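Local coordinates for putative transcriptional regulator (MarR/EmrR family) (Acinetobacter sp. ADP1, PDB 3NRV), which probably binds DNA as a dimeric winged helix-turn-helix protein of the MarR family and regulates transcription, at residues L20-K23 / L24-K27; E117-K120 / Q121-E124; I38-T41 / E42-I45. All blocks are in the same frame, centred on the assembly; numbering follows the deposited sequence.

Contact 1 (L20-K23 / L24-K27); sequences LANK and LMLK. With SO4 (sulfate ion), chain E.
L20, A21, N22 and K23 each offer the carbonyl oxygen to the backbone N of the residue four positions on, L24 to K27, and the N-H...O angles of 164-168° mark an undistorted alpha-helical turn. The shortest of these bonds include A21 O to M25 N at 2.8 Å, and the side chain of M25, a selenomethionine, runs back toward A21 and N22. With chi3 at -69° its chain bends at the end, bringing the terminal methyl near both residues: M25 CE lies 4.1 Å from A21 CB. The same M25 CE is 3.6 Å from the amide oxygen N22 OD1. That oxygen is hydrogen-bonded to a glycerol molecule, probably from the crystallisation liquor.

This stretch belongs to helix 13-36, which in the MarR fold is part of the helical dimerisation region. The evidence here is direct: A21 packs on A21 of the second subunit, and L20 packs on V145 of that subunit.

The long side chains K23 and K27 run out alongside each other, both stretched out along their length, and their CE atoms come within 4.0 Å. K23 NZ donates to sulfate O3 at 2.7 Å; the ion is probably from the crystallisation liquor. Water 1 accepts from K27 NZ at 2.9 Å, donates to sulfate O3 at 3.1 Å and receives only a weak bond from K23 NZ. The second subunit supplies the other partners: D146 forms a salt bridge with K23, and the carbonyl of V145 accepts from K27. With K23 NZ and K27 NZ 5.1 Å apart, the sulfate and the D146 carboxylate probably offset the like charge.

Contact 2 (E117-K120 / Q121-E124); sequences EREK and QLLE
Q121 meets E117 through the backbone, its N donating to E117 O at 2.9 Å, and its CB lies 3.5 Å from the same carbonyl oxygen. Beyond CB the side chain is extended, and Q121 packs on M148 of the second subunit.

E119 is buried, and its chain bends at chi2 (82°) and carries the carboxylate forward toward L123. Its OE2 comes to 3.4 Å from the methyl CD1 of L123, while the backbone of the same pair is joined by L123 N to E119 O at 3.2 Å. The carboxylate is gripped from the second subunit, OE2 accepting from the backbone N of A13 and OE1 sharing a hydrogen bond with the hydroxyl of T14.

K120 contributes mainly backbone and CB. Its carbonyl takes a weak second bond from L123 N at 3.3 Å, so this one N-H is shared between two acceptors. Such bifurcation accompanies a change in the backbone: L123 is the first residue to leave helical backbone angles, and E124 N bonds to Q121 O at 3.1 Å, a step of three residues.

These bonds lie near the C-terminal end of helix 102-122, at the dimer interface, where E124 also reaches K144 of the second subunit in a salt bridge. Since A13 begins helix 13-36 of that subunit, the positive end of the helix would probably stabilise E119 as a carboxylate, even though the group is buried beside the L123 methyl.

Contact 3 (I38-T41 / E42-I45); sequences IGMT and EWRI
The indole of W43 is met across the contact at its edge, near the ring plane, by I38 CD1 and M40 SE, while the ring of Y32 from helix 13-36 stacks with it. The selenium lies 4.1 Å from W43 CD1, and its line to the five-membered ring centroid stands 82° off the ring normal, an edge-on Met-aromatic contact. M40 arrives there because its chain bends at chi2 (59°), and the same selenium touches R44 CG.

A second flat group, the guanidinium of R44, holds water 2 in its plane at one edge: NH1 donates to it at 3.0 Å, and the water donates to T41 OG1 at 2.6 Å. Both groups have stronger ties outside, R44 NH2 to the carbonyl of L64, and T41 OG1 to the carbonyl of D62 of the second subunit; R44 NH1 also reaches N22 OD1 of that subunit.

The carboxylate of E42 turns its OE1 to the backbone N of G39 at 2.8 Å, using the lone pair that points away from OE2; the N-H...O angle of 164° is nearly straight. OE2 is left to a salt bridge with K81, so the two oxygens divide the work between the helix start and a neighbouring charge. I38 meanwhile presents CD1 to W43 CB at 3.9 Å.

G39 is the N-cap of helix 40-51, making E42 the third residue of the helix and its bond one half of a capping box, the glycine having no side chain to reciprocate. I38 and W43, just before the cap and four after it, form the accompanying hydrophobic staple, at the start of a helix in the winged helix-turn-helix domain of MarR proteins.

Contacts 1 and 3 are largely buried, whereas contact 2 mixes three buried residues with three exposed ones. Each lies on a different helix, yet all three reach the second subunit. Contact 1 touches both others: L24 CD2 packs 4.2 Å from L122 CD2 of contact 2, and M25 SE lies 4.1 Å from R44 NH1 of contact 3, while contacts 2 and 3 remain about 7 Å apart at their nearest atoms. They show three helices at different stages: 38-45 a beginning, sealed by a side-chain cap; 20-27 a regular middle, with one lysine on a sulfate and a second joined to it through water; 117-124 the last turns, where a bond becomes bifurcated.

Contact 1 (L20-K23 / L24-K27)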
loop_
_atom_site.group_PDB
_atom_site.type_symbol
_atom_site.label_atom_id
_atom_site.label_comp_id
_atom_site.label_asym_id
_atom_site.label_seq_id
_atom_site.Cartn_x
_atom_site.Cartn_y
_atom_site.Cartn_z
ATOM N N LEU C 20 -9.038 1.849 2.200
ATOM C CA LEU C 20 -9.183 0.951 1.065
ATOM C C LEU C 20 -7.886 0.176 0.866
ATOM O O LEU C 20 -7.875 -1.044 0.874
ATOM C CB LEU C 20 -9.478 1.753 -0.205
ATOM C CG LEU C 20 -9.429 0.996 -1.532
ATOM C CD1 LEU C 20 -10.449 -0.158 -1.573
ATOM C CD2 LEU C 20 -9.668 1.974 -2.687
ATOM N N ALA C 21 -6.797 0.910 0.677
ATOM C CA ALA C 21 -5.500 0.312 0.410
ATOM C C ALA C 21 -5.064 -0.624 1.539
ATOM O O ALA C 21 -4.647 -1.743 1.287
ATOM C CB ALA C 21 -4.456 1.408 0.185
ATOM N N ASN C 22 -5.171 -0.170 2.787
ATOM C CA ASN C 22 -4.787 -1.026 3.910
ATOM C C ASN C 22 -5.577 -2.336 4.000
ATOM O O ASN C 22 -5.005 -3.411 4.207
ATOM C CB ASN C 22 -4.857 -0.252 5.223
ATOM C CG ASN C 22 -3.758 0.769 5.338
ATOM O OD1 ASN C 22 -2.659 0.562 4.825
ATOM N ND2 ASN C 22 -4.037 1.884 6.016
ATOM N N LYS C 23 -6.884 -2.270 3.821
ATOM C CA LYS C 23 -7.660 -3.493 3.904
ATOM C C LYS C 23 -7.364 -4.437 2.731
ATOM O O LYS C 23 -7.264 -5.650 2.907
ATOM C CB LYS C 23 -9.150 -3.189 3.998
ATOM C CG LYS C 23 -9.995 -4.435 4.228
ATOM C CD LYS C 23 -11.393 -4.059 4.693
ATOM C CE LYS C 23 -12.195 -5.281 5.110
ATOM N NZ LYS C 23 -13.525 -4.847 5.601
ATOM N N LEU C 24 -7.227 -3.876 1.532
ATOM C CA LEU C 24 -6.864 -4.668 0.364
ATOM C C LEU C 24 -5.501 -5.331 0.594
ATOM O O LEU C 24 -5.341 -6.531 0.370
ATOM C CB LEU C 24 -6.859 -3.773 -0.882
ATOM C CG LEU C 24 -6.493 -4.385 -2.237
ATOM C CD1 LEU C 24 -7.390 -5.535 -2.564
ATOM C CD2 LEU C 24 -6.559 -3.305 -3.323
HETATM N N MSE C 25 -4.532 -4.560 1.080
HETATM C CA MSE C 25 -3.211 -5.105 1.349
HETATM C C MSE C 25 -3.218 -6.178 2.433
HETATM O O MSE C 25 -2.571 -7.215 2.280
HETATM C CB MSE C 25 -2.207 -3.994 1.676
HETATM C CG MSE C 25 -1.725 -3.242 0.409
HETATM SE SE MSE C 25 -0.280 -1.992 0.765
HETATM C CE MSE C 25 -1.281 -0.686 1.789
ATOM N N LEU C 26 -3.945 -5.949 3.530
ATOM C CA LEU C 26 -4.042 -6.982 4.570
ATOM C C LEU C 26 -4.617 -8.279 4.017
ATOM O O LEU C 26 -4.086 -9.352 4.293
ATOM C CB LEU C 26 -4.899 -6.514 5.764
ATOM C CG LEU C 26 -4.254 -5.424 6.615
ATOM C CD1 LEU C 26 -5.278 -4.823 7.592
ATOM C CD2 LEU C 26 -3.027 -5.982 7.340
ATOM N N LYS C 27 -5.703 -8.194 3.249
ATOM C CA LYS C 27 -6.292 -9.409 2.680
ATOM C C LYS C 27 -5.313 -10.076 1.725
ATOM O O LYS C 27 -5.217 -11.300 1.663
ATOM C CB LYS C 27 -7.611 -9.101 1.961
ATOM C CG LYS C 27 -8.721 -8.634 2.918
ATOM C CD LYS C 27 -10.094 -8.702 2.276
ATOM C CE LYS C 27 -11.182 -8.710 3.352
ATOM N NZ LYS C 27 -12.495 -8.976 2.729
HETATM S S SO4 E . -13.226 -6.644 8.818
HETATM O O1 SO4 E . -11.825 -6.646 8.408
HETATM O O2 SO4 E . -13.486 -5.501 9.692
HETATM O O3 SO4 E . -14.086 -6.594 7.638
HETATM O O4 SO4 E . -13.500 -7.883 9.539
HETATM O O HOH W 1 -14.065 -8.108 4.963
#

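Contact 2 (E117-K120 / Q121-E124)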
loop_
_atom_site.group_PDB
_atom_site.type_symbol
_atom_site.label_atom_id
_atom_site.label_comp_id
_atom_site.label_asym_id
_atom_site.label_seq_id
_atom_site.Cartn_x
_atom_site.Cartn_y
_atom_site.Cartn_z
ATOM N N GLU C 117 -6.506 -12.410 -11.454
ATOM C CA GLU C 117 -7.837 -12.757 -10.964
ATOM C C GLU C 117 -8.323 -11.846 -9.839
ATOM O O GLU C 117 -9.488 -11.455 -9.819
ATOM C CB GLU C 117 -7.926 -14.243 -10.586
ATOM C CG GLU C 117 -8.005 -15.140 -11.817
ATOM C CD GLU C 117 -8.986 -14.610 -12.864
ATOM O OE1 GLU C 117 -10.207 -14.594 -12.588
ATOM O OE2 GLU C 117 -8.538 -14.208 -13.965
ATOM N N ARG C 118 -7.434 -11.485 -8.915
ATOM C CA ARG C 118 -7.814 -10.582 -7.833
ATOM C C ARG C 118 -8.176 -9.179 -8.337
ATOM O O ARG C 118 -9.067 -8.527 -7.789
ATOM C CB ARG C 118 -6.719 -10.528 -6.754
ATOM C CG ARG C 118 -6.555 -11.872 -5.993
ATOM C CD ARG C 118 -5.448 -11.817 -4.949
ATOM N NE ARG C 118 -5.733 -10.841 -3.894
ATOM C CZ ARG C 118 -6.536 -11.079 -2.856
ATOM N NH1 ARG C 118 -7.145 -12.250 -2.747
ATOM N NH2 ARG C 118 -6.752 -10.146 -1.942
ATOM N N GLU C 119 -7.482 -8.716 -9.378
ATOM C CA GLU C 119 -7.722 -7.392 -9.949
ATOM C C GLU C 119 -9.065 -7.402 -10.673
ATOM O O GLU C 119 -9.860 -6.466 -10.557
ATOM C CB GLU C 119 -6.582 -7.023 -10.919
ATOM C CG GLU C 119 -6.871 -5.887 -11.895
ATOM C CD GLU C 119 -6.680 -4.499 -11.278
ATOM O OE1 GLU C 119 -6.316 -4.408 -10.078
ATOM O OE2 GLU C 119 -6.910 -3.494 -11.994
ATOM N N LYS C 120 -9.300 -8.467 -11.423
ATOM C CA LYS C 120 -10.590 -8.670 -12.073
ATOM C C LYS C 120 -11.712 -8.640 -11.040
ATOM O O LYS C 120 -12.723 -7.983 -11.234
ATOM C CB LYS C 120 -10.598 -9.989 -12.834
ATOM C CG LYS C 120 -11.871 -10.240 -13.629
ATOM C CD LYS C 120 -11.807 -11.588 -14.331
ATOM C CE LYS C 120 -13.154 -11.965 -14.945
ATOM N NZ LYS C 120 -13.150 -13.383 -15.405
ATOM N N GLN C 121 -11.515 -9.325 -9.916
ATOM C CA GLN C 121 -12.525 -9.336 -8.867
ATOM C C GLN C 121 -12.781 -7.937 -8.303
ATOM O O GLN C 121 -13.934 -7.524 -8.150
ATOM C CB GLN C 121 -12.141 -10.329 -7.754
ATOM C CG GLN C 121 -13.163 -10.387 -6.637
ATOM C CD GLN C 121 -12.826 -11.423 -5.582
ATOM O OE1 GLN C 121 -11.671 -11.829 -5.442
ATOM N NE2 GLN C 121 -13.836 -11.845 -4.822
ATOM N N LEU C 122 -11.710 -7.197 -8.016
ATOM C CA LEU C 122 -11.821 -5.841 -7.468
ATOM C C LEU C 122 -12.697 -4.926 -8.344
ATOM O O LEU C 122 -13.461 -4.089 -7.838
ATOM C CB LEU C 122 -10.423 -5.216 -7.338
ATOM C CG LEU C 122 -10.334 -3.784 -6.788
ATOM C CD1 LEU C 122 -10.854 -3.687 -5.342
ATOM C CD2 LEU C 122 -8.883 -3.269 -6.876
ATOM N N LEU C 123 -12.567 -5.076 -9.659
ATOM C CA LEU C 123 -13.292 -4.221 -10.609
ATOM C C LEU C 123 -14.554 -4.876 -11.199
ATOM O O LEU C 123 -15.129 -4.353 -12.148
ATOM C CB LEU C 123 -12.354 -3.806 -11.758
ATOM C CG LEU C 123 -11.058 -3.105 -11.311
ATOM C CD1 LEU C 123 -10.174 -2.738 -12.515
ATOM C CD2 LEU C 123 -11.390 -1.857 -10.513
ATOM N N GLU C 124 -14.961 -6.022 -10.647
ATOM C CA GLU C 124 -16.122 -6.795 -11.129
ATOM C C GLU C 124 -17.372 -5.975 -11.412
ATOM O O GLU C 124 -18.090 -6.242 -12.372
ATOM C CB GLU C 124 -16.523 -7.837 -10.086
ATOM C CG GLU C 124 -15.837 -9.130 -10.222
ATOM C CD GLU C 124 -16.270 -10.101 -9.159
ATOM O OE1 GLU C 124 -16.857 -9.665 -8.139
ATOM O OE2 GLU C 124 -16.008 -11.302 -9.350
#

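Contact 3 (I38-T41 / E42-I45)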
loop_
_atom_site.group_PDB
_atom_site.type_symbol
_atom_site.label_atom_id
_atom_site.label_comp_id
_atom_site.label_asym_id
_atom_site.label_seq_id
_atom_site.Cartn_x
_atom_site.Cartn_y
_atom_site.Cartn_z
ATOM N N ILE C 38 4.693 -16.108 0.133
ATOM C CA ILE C 38 5.369 -14.804 0.196
ATOM C C ILE C 38 4.374 -13.756 0.683
ATOM O O ILE C 38 3.174 -13.945 0.555
ATOM C CB ILE C 38 5.896 -14.376 -1.195
ATOM C CG1 ILE C 38 4.755 -14.412 -2.218
ATOM C CG2 ILE C 38 7.009 -15.296 -1.648
ATOM C CD1 ILE C 38 5.089 -13.756 -3.545
ATOM N N GLY C 39 4.861 -12.660 1.244
ATOM C CA GLY C 39 3.981 -11.577 1.658
ATOM C C GLY C 39 3.574 -10.683 0.497
ATOM O O GLY C 39 4.104 -10.804 -0.616
HETATM N N MSE C 40 2.628 -9.780 0.751
HETATM C CA MSE C 40 2.130 -8.860 -0.274
HETATM C C MSE C 40 3.257 -7.949 -0.773
HETATM O O MSE C 40 3.386 -7.663 -1.964
HETATM C CB MSE C 40 0.973 -8.019 0.323
HETATM C CG MSE C 40 0.547 -6.785 -0.521
HETATM SE SE MSE C 40 0.008 -7.497 -2.292
HETATM C CE MSE C 40 -1.171 -6.067 -2.898
ATOM N N THR C 41 4.088 -7.483 0.146
ATOM C CA THR C 41 5.160 -6.575 -0.251
ATOM C C THR C 41 6.224 -7.281 -1.092
ATOM O O THR C 41 6.730 -6.728 -2.073
ATOM C CB THR C 41 5.763 -5.850 0.959
ATOM O OG1 THR C 41 4.744 -5.026 1.547
ATOM C CG2 THR C 41 6.945 -4.978 0.525
ATOM N N GLU C 42 6.549 -8.515 -0.729
ATOM C CA GLU C 42 7.391 -9.342 -1.599
ATOM C C GLU C 42 6.808 -9.445 -3.010
ATOM O O GLU C 42 7.529 -9.261 -4.005
ATOM C CB GLU C 42 7.592 -10.732 -0.976
ATOM C CG GLU C 42 8.519 -10.636 0.238
ATOM C CD GLU C 42 8.655 -11.931 1.016
ATOM O OE1 GLU C 42 7.659 -12.646 1.196
ATOM O OE2 GLU C 42 9.775 -12.225 1.459
ATOM N N TRP C 43 5.517 -9.758 -3.094
ATOM C CA TRP C 43 4.826 -9.846 -4.390
ATOM C C TRP C 43 4.897 -8.520 -5.178
ATOM O O TRP C 43 5.177 -8.515 -6.368
ATOM C CB TRP C 43 3.351 -10.297 -4.235
ATOM C CG TRP C 43 2.615 -10.052 -5.499
ATOM C CD1 TRP C 43 1.651 -9.112 -5.736
ATOM C CD2 TRP C 43 2.877 -10.686 -6.757
ATOM N NE1 TRP C 43 1.274 -9.151 -7.066
ATOM C CE2 TRP C 43 2.011 -10.100 -7.707
ATOM C CE3 TRP C 43 3.747 -11.700 -7.160
ATOM C CZ2 TRP C 43 1.991 -10.510 -9.038
ATOM C CZ3 TRP C 43 3.721 -12.101 -8.485
ATOM C CH2 TRP C 43 2.851 -11.505 -9.404
ATOM N N ARG C 44 4.640 -7.394 -4.515
ATOM C CA ARG C 44 4.689 -6.104 -5.204
ATOM C C ARG C 44 6.057 -5.879 -5.854
ATOM O O ARG C 44 6.170 -5.400 -6.983
ATOM C CB ARG C 44 4.346 -4.947 -4.238
ATOM C CG ARG C 44 2.902 -5.018 -3.665
ATOM C CD ARG C 44 2.616 -3.850 -2.701
ATOM N NE ARG C 44 2.608 -2.572 -3.429
ATOM C CZ ARG C 44 2.788 -1.371 -2.875
ATOM N NH1 ARG C 44 3.016 -1.264 -1.577
ATOM N NH2 ARG C 44 2.747 -0.272 -3.633
ATOM N N ILE C 45 7.109 -6.241 -5.139
ATOM C CA ILE C 45 8.445 -6.043 -5.670
ATOM C C ILE C 45 8.771 -7.008 -6.819
ATOM O O ILE C 45 9.315 -6.604 -7.839
ATOM C CB ILE C 45 9.489 -6.147 -4.555
ATOM C CG1 ILE C 45 9.380 -4.890 -3.684
ATOM C CG2 ILE C 45 10.875 -6.260 -5.152
ATOM C CD1 ILE C 45 10.177 -4.952 -2.392
HETATM O O HOH W 2 3.006 -3.231 0.697
#